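Local coordinates for protein peptidoglycan D,D-transpeptidase FtsI (Yersinia pestis, PDB 6SYN) that probably cross-links peptidoglycan as a penicillin-binding D,D-transpeptidase of class B, the kind of enzyme that beta-lactam antibiotics target, at residues 203-208 and 219-224; 241-247 and 338-342; 455-460 and 475-481. All blocks are in the same frame, centred on the assembly; numbering follows the deposited sequence.

Interaction 1: residues 203-208 and 219-224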
loop_
_atom_site.group_PDB
_atom_site.type_symbol
_atom_site.label_atom_id
_atom_site.label_comp_id
_atom_site.label_asym_id
_atom_site.label_seq_id
_atom_site.Cartn_x
_atom_site.Cartn_y
_atom_site.Cartn_z
ATOM N N GLU A 203 -10.598 -2.278 8.966
ATOM C CA GLU A 203 -9.710 -1.364 9.731
ATOM C C GLU A 203 -8.923 -0.507 8.735
ATOM O O GLU A 203 -8.823 0.713 8.949
ATOM C CB GLU A 203 -8.765 -2.158 10.633
ATOM C CG GLU A 203 -8.000 -1.290 11.613
ATOM C CD GLU A 203 -6.993 -2.043 12.465
ATOM O OE1 GLU A 203 -7.265 -3.209 12.812
ATOM O OE2 GLU A 203 -5.932 -1.465 12.771
ATOM N N SER A 204 -8.393 -1.140 7.688
ATOM C CA SER A 204 -7.614 -0.474 6.621
ATOM C C SER A 204 -7.498 -1.401 5.410
ATOM O O SER A 204 -7.957 -2.558 5.475
ATOM C CB SER A 204 -6.252 -0.033 7.131
ATOM O OG SER A 204 -5.258 -1.026 6.925
ATOM N N GLY A 205 -6.928 -0.872 4.337
ATOM C CA GLY A 205 -6.487 -1.638 3.162
ATOM C C GLY A 205 -5.271 -0.969 2.569
ATOM O O GLY A 205 -5.013 0.196 2.925
ATOM N N THR A 206 -4.523 -1.682 1.735
ATOM C CA THR A 206 -3.463 -1.085 0.892
ATOM C C THR A 206 -3.368 -1.907 -0.395
ATOM O O THR A 206 -3.552 -3.144 -0.340
ATOM C CB THR A 206 -2.154 -0.875 1.673
ATOM O OG1 THR A 206 -1.042 -1.167 0.824
ATOM C CG2 THR A 206 -2.046 -1.702 2.934
ATOM N N ALA A 207 -3.179 -1.200 -1.509
ATOM C CA ALA A 207 -2.936 -1.754 -2.856
ATOM C C ALA A 207 -1.602 -1.203 -3.354
ATOM O O ALA A 207 -1.430 0.034 -3.317
ATOM C CB ALA A 207 -4.067 -1.389 -3.782
ATOM N N VAL A 208 -0.688 -2.087 -3.761
ATOM C CA VAL A 208 0.600 -1.705 -4.407
ATOM C C VAL A 208 0.622 -2.307 -5.814
ATOM O O VAL A 208 0.348 -3.517 -5.947
ATOM C CB VAL A 208 1.817 -2.136 -3.567
ATOM C CG1 VAL A 208 3.127 -1.724 -4.224
ATOM C CG2 VAL A 208 1.742 -1.584 -2.154
ATOM N N ALA A 219 1.595 2.664 -8.619
ATOM C CA ALA A 219 0.493 3.030 -7.703
ATOM C C ALA A 219 0.786 2.498 -6.299
ATOM O O ALA A 219 1.292 1.370 -6.189
ATOM C CB ALA A 219 -0.810 2.500 -8.244
ATOM N N MET A 220 0.465 3.294 -5.275
ATOM C CA MET A 220 0.621 2.943 -3.839
ATOM C C MET A 220 -0.429 3.714 -3.028
ATOM O O MET A 220 -0.196 4.906 -2.727
ATOM C CB MET A 220 2.029 3.301 -3.356
ATOM C CG MET A 220 2.354 2.790 -1.968
ATOM S SD MET A 220 3.903 3.496 -1.362
ATOM C CE MET A 220 5.039 2.154 -1.706
ATOM N N ALA A 221 -1.545 3.059 -2.694
ATOM C CA ALA A 221 -2.717 3.680 -2.038
ATOM C C ALA A 221 -3.042 2.964 -0.726
ATOM O O ALA A 221 -2.711 1.773 -0.584
ATOM C CB ALA A 221 -3.895 3.665 -2.974
ATOM N N ASN A 222 -3.660 3.698 0.200
ATOM C CA ASN A 222 -4.117 3.207 1.525
ATOM C C ASN A 222 -5.502 3.786 1.805
ATOM O O ASN A 222 -5.760 4.945 1.428
ATOM C CB ASN A 222 -3.163 3.602 2.653
ATOM C CG ASN A 222 -1.712 3.320 2.329
ATOM O OD1 ASN A 222 -1.267 2.174 2.410
ATOM N ND2 ASN A 222 -0.969 4.355 1.964
ATOM N N SER A 223 -6.362 2.990 2.426
ATOM C CA SER A 223 -7.640 3.436 3.028
ATOM C C SER A 223 -7.657 2.960 4.476
ATOM O O SER A 223 -7.400 1.785 4.722
ATOM C CB SER A 223 -8.813 2.918 2.249
ATOM O OG SER A 223 -10.033 3.381 2.807
ATOM N N PRO A 224 -7.944 3.832 5.471
ATOM C CA PRO A 224 -8.341 5.225 5.231
ATOM C C PRO A 224 -7.206 6.184 4.842
ATOM O O PRO A 224 -6.056 5.914 5.150
ATOM C CB PRO A 224 -8.889 5.649 6.598
ATOM C CG PRO A 224 -8.056 4.854 7.572
ATOM C CD PRO A 224 -7.909 3.502 6.905
#

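Interaction 2: residues 241-247 and 338-342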
loop_
_atom_site.group_PDB
_atom_site.type_symbol
_atom_site.label_atom_id
_atom_site.label_comp_id
_atom_site.label_asym_id
_atom_site.label_seq_id
_atom_site.Cartn_x
_atom_site.Cartn_y
_atom_site.Cartn_z
ATOM N N ASN A 241 2.092 5.893 5.982
ATOM C CA ASN A 241 1.912 5.114 4.733
ATOM C C ASN A 241 1.947 3.627 5.096
ATOM O O ASN A 241 3.064 3.079 5.218
ATOM C CB ASN A 241 2.986 5.502 3.714
ATOM C CG ASN A 241 2.812 4.848 2.359
ATOM O OD1 ASN A 241 1.975 3.966 2.189
ATOM N ND2 ASN A 241 3.605 5.279 1.390
ATOM N N ARG A 242 0.777 3.005 5.274
ATOM C CA ARG A 242 0.651 1.591 5.729
ATOM C C ARG A 242 1.429 0.649 4.797
ATOM O O ARG A 242 1.922 -0.368 5.294
ATOM C CB ARG A 242 -0.821 1.183 5.818
ATOM C CG ARG A 242 -1.568 1.804 6.991
ATOM C CD ARG A 242 -2.988 1.282 7.119
ATOM N NE ARG A 242 -3.630 1.637 8.384
ATOM C CZ ARG A 242 -3.898 0.793 9.380
ATOM N NH1 ARG A 242 -3.583 -0.491 9.289
ATOM N NH2 ARG A 242 -4.495 1.237 10.473
ATOM N N ALA A 243 1.561 0.987 3.510
ATOM C CA ALA A 243 2.231 0.157 2.478
ATOM C C ALA A 243 3.710 -0.076 2.826
ATOM O O ALA A 243 4.253 -1.111 2.384
ATOM C CB ALA A 243 2.086 0.798 1.120
ATOM N N ILE A 244 4.331 0.838 3.585
ATOM C CA ILE A 244 5.758 0.732 4.016
ATOM C C ILE A 244 5.874 0.578 5.544
ATOM O O ILE A 244 7.006 0.305 5.998
ATOM C CB ILE A 244 6.601 1.920 3.493
ATOM C CG1 ILE A 244 6.017 3.288 3.859
ATOM C CG2 ILE A 244 6.824 1.788 1.994
ATOM C CD1 ILE A 244 7.025 4.421 3.807
ATOM N N THR A 245 4.795 0.725 6.326
ATOM C CA THR A 245 4.891 0.696 7.815
ATOM C C THR A 245 4.121 -0.496 8.403
ATOM O O THR A 245 4.665 -1.134 9.321
ATOM C CB THR A 245 4.482 2.030 8.458
ATOM O OG1 THR A 245 3.068 2.185 8.347
ATOM C CG2 THR A 245 5.177 3.224 7.841
ATOM N N ASP A 246 2.902 -0.785 7.949
ATOM C CA ASP A 246 2.245 -2.062 8.330
ATOM C C ASP A 246 3.204 -3.186 7.935
ATOM O O ASP A 246 3.576 -3.248 6.743
ATOM C CB ASP A 246 0.898 -2.288 7.636
ATOM C CG ASP A 246 -0.303 -1.609 8.273
ATOM O OD1 ASP A 246 -0.209 -1.196 9.452
ATOM O OD2 ASP A 246 -1.337 -1.524 7.587
ATOM N N ILE A 247 3.623 -4.020 8.886
ATOM C CA ILE A 247 4.274 -5.323 8.558
ATOM C C ILE A 247 3.310 -6.430 8.995
ATOM O O ILE A 247 2.813 -6.376 10.129
ATOM C CB ILE A 247 5.708 -5.459 9.122
ATOM C CG1 ILE A 247 5.769 -5.965 10.568
ATOM C CG2 ILE A 247 6.491 -4.165 8.928
ATOM C CD1 ILE A 247 5.298 -4.996 11.617
ATOM N N LEU A 338 11.623 6.645 2.163
ATOM C CA LEU A 338 10.386 7.190 2.780
ATOM C C LEU A 338 10.459 6.992 4.294
ATOM O O LEU A 338 11.179 6.066 4.730
ATOM C CB LEU A 338 9.169 6.487 2.176
ATOM C CG LEU A 338 8.961 6.727 0.681
ATOM C CD1 LEU A 338 7.841 5.846 0.142
ATOM C CD2 LEU A 338 8.674 8.196 0.395
ATOM N N VAL A 339 9.752 7.839 5.052
ATOM C CA VAL A 339 9.844 7.909 6.541
ATOM C C VAL A 339 9.024 6.769 7.150
ATOM O O VAL A 339 7.853 6.602 6.746
ATOM C CB VAL A 339 9.405 9.274 7.100
ATOM C CG1 VAL A 339 8.018 9.683 6.634
ATOM C CG2 VAL A 339 9.485 9.300 8.620
ATOM N N GLY A 340 9.631 6.033 8.093
ATOM C CA GLY A 340 9.048 4.850 8.758
ATOM C C GLY A 340 9.114 3.596 7.895
ATOM O O GLY A 340 8.477 2.592 8.269
ATOM N N GLU A 341 9.861 3.629 6.788
ATOM C CA GLU A 341 9.951 2.495 5.833
ATOM C C GLU A 341 10.621 1.305 6.525
ATOM O O GLU A 341 11.820 1.405 6.822
ATOM C CB GLU A 341 10.722 2.901 4.579
ATOM C CG GLU A 341 10.742 1.818 3.517
ATOM C CD GLU A 341 11.265 2.284 2.171
ATOM O OE1 GLU A 341 11.537 1.421 1.311
ATOM O OE2 GLU A 341 11.405 3.512 1.990
ATOM N N SER A 342 9.864 0.224 6.741
ATOM C CA SER A 342 10.283 -0.993 7.483
ATOM C C SER A 342 10.712 -2.111 6.523
ATOM O O SER A 342 10.189 -2.178 5.383
ATOM C CB SER A 342 9.181 -1.469 8.388
ATOM O OG SER A 342 9.557 -2.668 9.051
HETATM O O HOH W 1 4.643 7.043 6.995
#

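Interaction 3: residues 455-460 and 475-481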
loop_
_atom_site.group_PDB
_atom_site.type_symbol
_atom_site.label_atom_id
_atom_site.label_comp_id
_atom_site.label_asym_id
_atom_site.label_seq_id
_atom_site.Cartn_x
_atom_site.Cartn_y
_atom_site.Cartn_z
ATOM N N ARG A 455 -9.784 -12.761 13.501
ATOM C CA ARG A 455 -9.749 -11.515 12.696
ATOM C C ARG A 455 -8.721 -11.782 11.590
ATOM O O ARG A 455 -7.771 -12.550 11.851
ATOM C CB ARG A 455 -9.437 -10.335 13.626
ATOM C CG ARG A 455 -10.206 -10.395 14.941
ATOM C CD ARG A 455 -10.085 -9.181 15.842
ATOM N NE ARG A 455 -10.784 -8.014 15.312
ATOM C CZ ARG A 455 -11.764 -7.345 15.921
ATOM N NH1 ARG A 455 -12.198 -7.706 17.119
ATOM N NH2 ARG A 455 -12.306 -6.297 15.324
ATOM N N TYR A 456 -8.924 -11.257 10.379
ATOM C CA TYR A 456 -8.215 -11.754 9.169
ATOM C C TYR A 456 -7.682 -10.609 8.302
ATOM O O TYR A 456 -8.254 -9.505 8.306
ATOM C CB TYR A 456 -9.138 -12.678 8.370
ATOM C CG TYR A 456 -9.806 -13.748 9.198
ATOM C CD1 TYR A 456 -9.120 -14.889 9.579
ATOM C CD2 TYR A 456 -11.120 -13.609 9.619
ATOM C CE1 TYR A 456 -9.724 -15.873 10.347
ATOM C CE2 TYR A 456 -11.740 -14.582 10.388
ATOM C CZ TYR A 456 -11.040 -15.718 10.754
ATOM O OH TYR A 456 -11.644 -16.681 11.509
ATOM N N LEU A 457 -6.577 -10.891 7.604
ATOM C CA LEU A 457 -6.046 -10.103 6.463
ATOM C C LEU A 457 -6.499 -10.768 5.158
ATOM O O LEU A 457 -5.932 -11.819 4.808
ATOM C CB LEU A 457 -4.517 -10.078 6.529
ATOM C CG LEU A 457 -3.914 -9.458 7.783
ATOM C CD1 LEU A 457 -2.423 -9.738 7.844
ATOM C CD2 LEU A 457 -4.181 -7.963 7.827
ATOM N N ALA A 458 -7.483 -10.180 4.477
ATOM C CA ALA A 458 -7.957 -10.621 3.145
ATOM C C ALA A 458 -6.932 -10.167 2.102
ATOM O O ALA A 458 -6.792 -8.947 1.892
ATOM C CB ALA A 458 -9.341 -10.090 2.858
ATOM N N TYR A 459 -6.238 -11.138 1.504
ATOM C CA TYR A 459 -5.132 -10.956 0.533
ATOM C C TYR A 459 -5.571 -11.384 -0.867
ATOM O O TYR A 459 -6.266 -12.402 -1.008
ATOM C CB TYR A 459 -3.943 -11.849 0.892
ATOM C CG TYR A 459 -2.962 -11.315 1.901
ATOM C CD1 TYR A 459 -2.033 -10.349 1.551
ATOM C CD2 TYR A 459 -2.898 -11.839 3.181
ATOM C CE1 TYR A 459 -1.089 -9.892 2.453
ATOM C CE2 TYR A 459 -1.964 -11.389 4.099
ATOM C CZ TYR A 459 -1.055 -10.412 3.732
ATOM O OH TYR A 459 -0.128 -9.962 4.625
ATOM N N THR A 460 -5.126 -10.646 -1.881
ATOM C CA THR A 460 -5.002 -11.134 -3.277
ATOM C C THR A 460 -3.794 -10.436 -3.902
ATOM O O THR A 460 -3.779 -9.194 -3.950
ATOM C CB THR A 460 -6.315 -10.971 -4.053
ATOM O OG1 THR A 460 -7.213 -11.976 -3.580
ATOM C CG2 THR A 460 -6.149 -11.120 -5.550
ATOM N N VAL A 475 -3.111 -6.544 -3.142
ATOM C CA VAL A 475 -4.275 -5.962 -2.414
ATOM C C VAL A 475 -4.430 -6.755 -1.108
ATOM O O VAL A 475 -4.562 -7.997 -1.183
ATOM C CB VAL A 475 -5.542 -6.007 -3.293
ATOM C CG1 VAL A 475 -6.761 -5.422 -2.596
ATOM C CG2 VAL A 475 -5.316 -5.313 -4.624
ATOM N N VAL A 476 -4.342 -6.064 0.034
ATOM C CA VAL A 476 -4.604 -6.612 1.400
ATOM C C VAL A 476 -5.687 -5.740 2.051
ATOM O O VAL A 476 -5.491 -4.514 2.120
ATOM C CB VAL A 476 -3.320 -6.682 2.258
ATOM C CG1 VAL A 476 -2.633 -5.331 2.417
ATOM C CG2 VAL A 476 -3.577 -7.300 3.626
ATOM N N ILE A 477 -6.806 -6.346 2.458
ATOM C CA ILE A 477 -7.846 -5.712 3.324
ATOM C C ILE A 477 -7.592 -6.203 4.749
ATOM O O ILE A 477 -7.683 -7.424 4.988
ATOM C CB ILE A 477 -9.289 -6.040 2.879
ATOM C CG1 ILE A 477 -9.541 -5.735 1.398
ATOM C CG2 ILE A 477 -10.295 -5.336 3.779
ATOM C CD1 ILE A 477 -9.477 -4.271 1.035
ATOM N N ASN A 478 -7.294 -5.274 5.654
ATOM C CA ASN A 478 -6.953 -5.575 7.065
ATOM C C ASN A 478 -8.241 -5.484 7.894
ATOM O O ASN A 478 -8.811 -4.375 7.987
ATOM C CB ASN A 478 -5.794 -4.683 7.519
ATOM C CG ASN A 478 -5.693 -4.535 9.021
ATOM O OD1 ASN A 478 -5.628 -5.525 9.746
ATOM N ND2 ASN A 478 -5.664 -3.294 9.486
ATOM N N ASP A 479 -8.697 -6.646 8.386
ATOM C CA ASP A 479 -9.797 -6.867 9.369
ATOM C C ASP A 479 -11.165 -6.513 8.787
ATOM O O ASP A 479 -11.896 -5.711 9.369
ATOM C CB ASP A 479 -9.535 -6.137 10.688
ATOM C CG ASP A 479 -10.385 -6.654 11.838
ATOM O OD1 ASP A 479 -11.028 -7.702 11.672
ATOM O OD2 ASP A 479 -10.397 -6.005 12.888
ATOM N N PRO A 480 -11.590 -7.165 7.677
ATOM C CA PRO A 480 -12.959 -7.035 7.176
ATOM C C PRO A 480 -13.971 -7.588 8.191
ATOM O O PRO A 480 -13.804 -8.716 8.606
ATOM C CB PRO A 480 -12.973 -7.844 5.867
ATOM C CG PRO A 480 -11.786 -8.780 5.971
ATOM C CD PRO A 480 -10.777 -8.067 6.850
ATOM N N GLN A 481 -14.985 -6.785 8.546
ATOM C CA GLN A 481 -15.944 -7.062 9.651
ATOM C C GLN A 481 -17.400 -7.005 9.165
ATOM O O GLN A 481 -18.279 -6.780 10.010
ATOM C CB GLN A 481 -15.734 -6.057 10.791
ATOM C CG GLN A 481 -14.566 -6.387 11.712
ATOM C CD GLN A 481 -14.677 -7.750 12.353
ATOM O OE1 GLN A 481 -15.750 -8.349 12.435
ATOM N NE2 GLN A 481 -13.548 -8.254 12.828
#

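Interaction 1: residues 203-208 and 219-224
G205 with S223 and A207 with A221 form the hydrogen-bonded pairs of an antiparallel hairpin whose segments 204-208 and 219-223 run at 170° to each other, with their axes 4.6 Å apart at closest approach. Each pair is closed in both directions, from G205 N to S223 O at 2.7 Å and from A221 N to A207 O at 3.1 Å, for example. T206–N222 lies between them and V208–M220 beyond A207–A221; both are non-hydrogen-bonded pairs on one face of the sheet. There T206 and N222 stand side by side and point the same way. A chi1 of -48° brings the amide oxygen OD1 of N222 to 3.3 Å from T206 CB. Its ND2 gives a hydrogen bond to N241 OD1, and OD1 receives a weak one from A243 N. Further along, V208 CG2 rests 4.4 Å from M220 CG, and both residues touch helix 370-381. At the end of the pairing, P224 follows a cis peptide bond, and its CD comes within 3.6 Å of E203 O. A207 and S223, on the other face, meet helix 183-199. The pairing therefore relies on backbone bonds, with small residues admitting a helix on one face and a buried amide tied to helix 242-245 on the other.

Interaction 2: residues 241-247 and 338-342
I244 gives up far more surface to this contact than any other residue, and it works through both its side chain and its carbonyl. With chi1 at 54°, CG1 sits between the backbone N and the carbonyl carbon, and the branch reaches the loop at 338-342. Its terminal CD1 ends 3.4 Å from L338 CB, the two side chains crossing at about a right angle, and also lies 4.1 Å from E341 CB. The aliphatic part of E341 thus flanks the isoleucine, while its carboxylate turns back on its own loop: OE2 accepts from L338 N, and OE1 is held by T334 OG1 and L336 N.

S342 buries the next largest area. Its N donates to I244 O at 3.0 Å in a nearly straight bond, 169° at the hydrogen. The side chain of S342 lies against I247, with OG 3.4 Å from I247 CG2, and the same OG is hydrogen-bonded to G344 N. T245 adds its methyl CG2, which lies 3.4 Å from G340 O, leaving OG1 to R240. A water spans the other end of the interface, accepting from N241 N and donating to V339 O.

The start of helix 242-245 is capped by N241 OD1, which accepts from A243 N and also from N222 ND2. Residues 338-341 form a type II beta turn, with G340 supplying the positive phi of its third position. The example is a tight turn laid over a single helical turn of the transpeptidase domain, joined to it by the S342–I244 bond and the packing of I244.

Interaction 3: residues 455-460 and 475-481
R455 reaches across to D479 in a side-on salt bridge, NE at 3.2 Å and NH2 at 3.1 Å both giving to the one oxygen OD2. A bend at chi3 (71°) brings this edge of the guanidinium to the acid; OD2 lies near the guanidinium plane, although the carboxylate is itself rotated 69° from it. The other oxygen, OD1, accepts from Q481 NE2, and that amide nitrogen lies over one face of the guanidinium without bonding to it. Both oxygens of D479 are therefore held, and the rotation of the carboxylate is probably well fixed.

Y456 contributes its carbonyl, which accepts from D479 N at 2.9 Å. Its ring stacks with that of Y485 and touches the opened beta-lactam ligand bound in the active site. L457 follows, its CD2 3.4 Å from N478 OD1, an oxygen that accepts from K445 NZ.

These residues belong to a beta hairpin inside the five-stranded antiparallel sheet of the penicillin-binding transpeptidase fold. Strand 455-464 lies between strand 471-478 and strand 437-446, and the latter carries what looks like the family's K(T/S)G motif.

A458 exchanges two backbone bonds with I477, and its CB packs 4.1 Å from I477 CB and close to P480 CG. A458 O receives a further bond from S491 OG. Y459, pointing to the sheet face shared with L457, has V476 CG2 over one face of its ring, 4.0 Å from the centroid and 19° off the normal, a CH-pi contact; its hydroxyl is bonded to E249 O. T460 pairs with V475 through two backbone bonds, T460 N to V475 O measuring 2.8 Å, while its side chain meets helix 492-505.

In the fold
Along the chain the three contacts come in series, interaction 1 closing before interaction 2 opens and that before interaction 3, all within the transpeptidase domain. Interactions 1 and 3 are two hairpins of one antiparallel sheet, joined where strand 204-211 pairs with strand 471-478; their centres lie about 11 Å apart, and S204 O accepts from N478 N at the junction. Interaction 2 has its centre about 12 Å from that of interaction 1 and about 17 Å from that of interaction 3. One face of the sheet, with T206 and M220 on it, thus carries helix 242-245, against which loop 338-342 packs, while the strand of Y456 brings the same sheet to the ligand pocket.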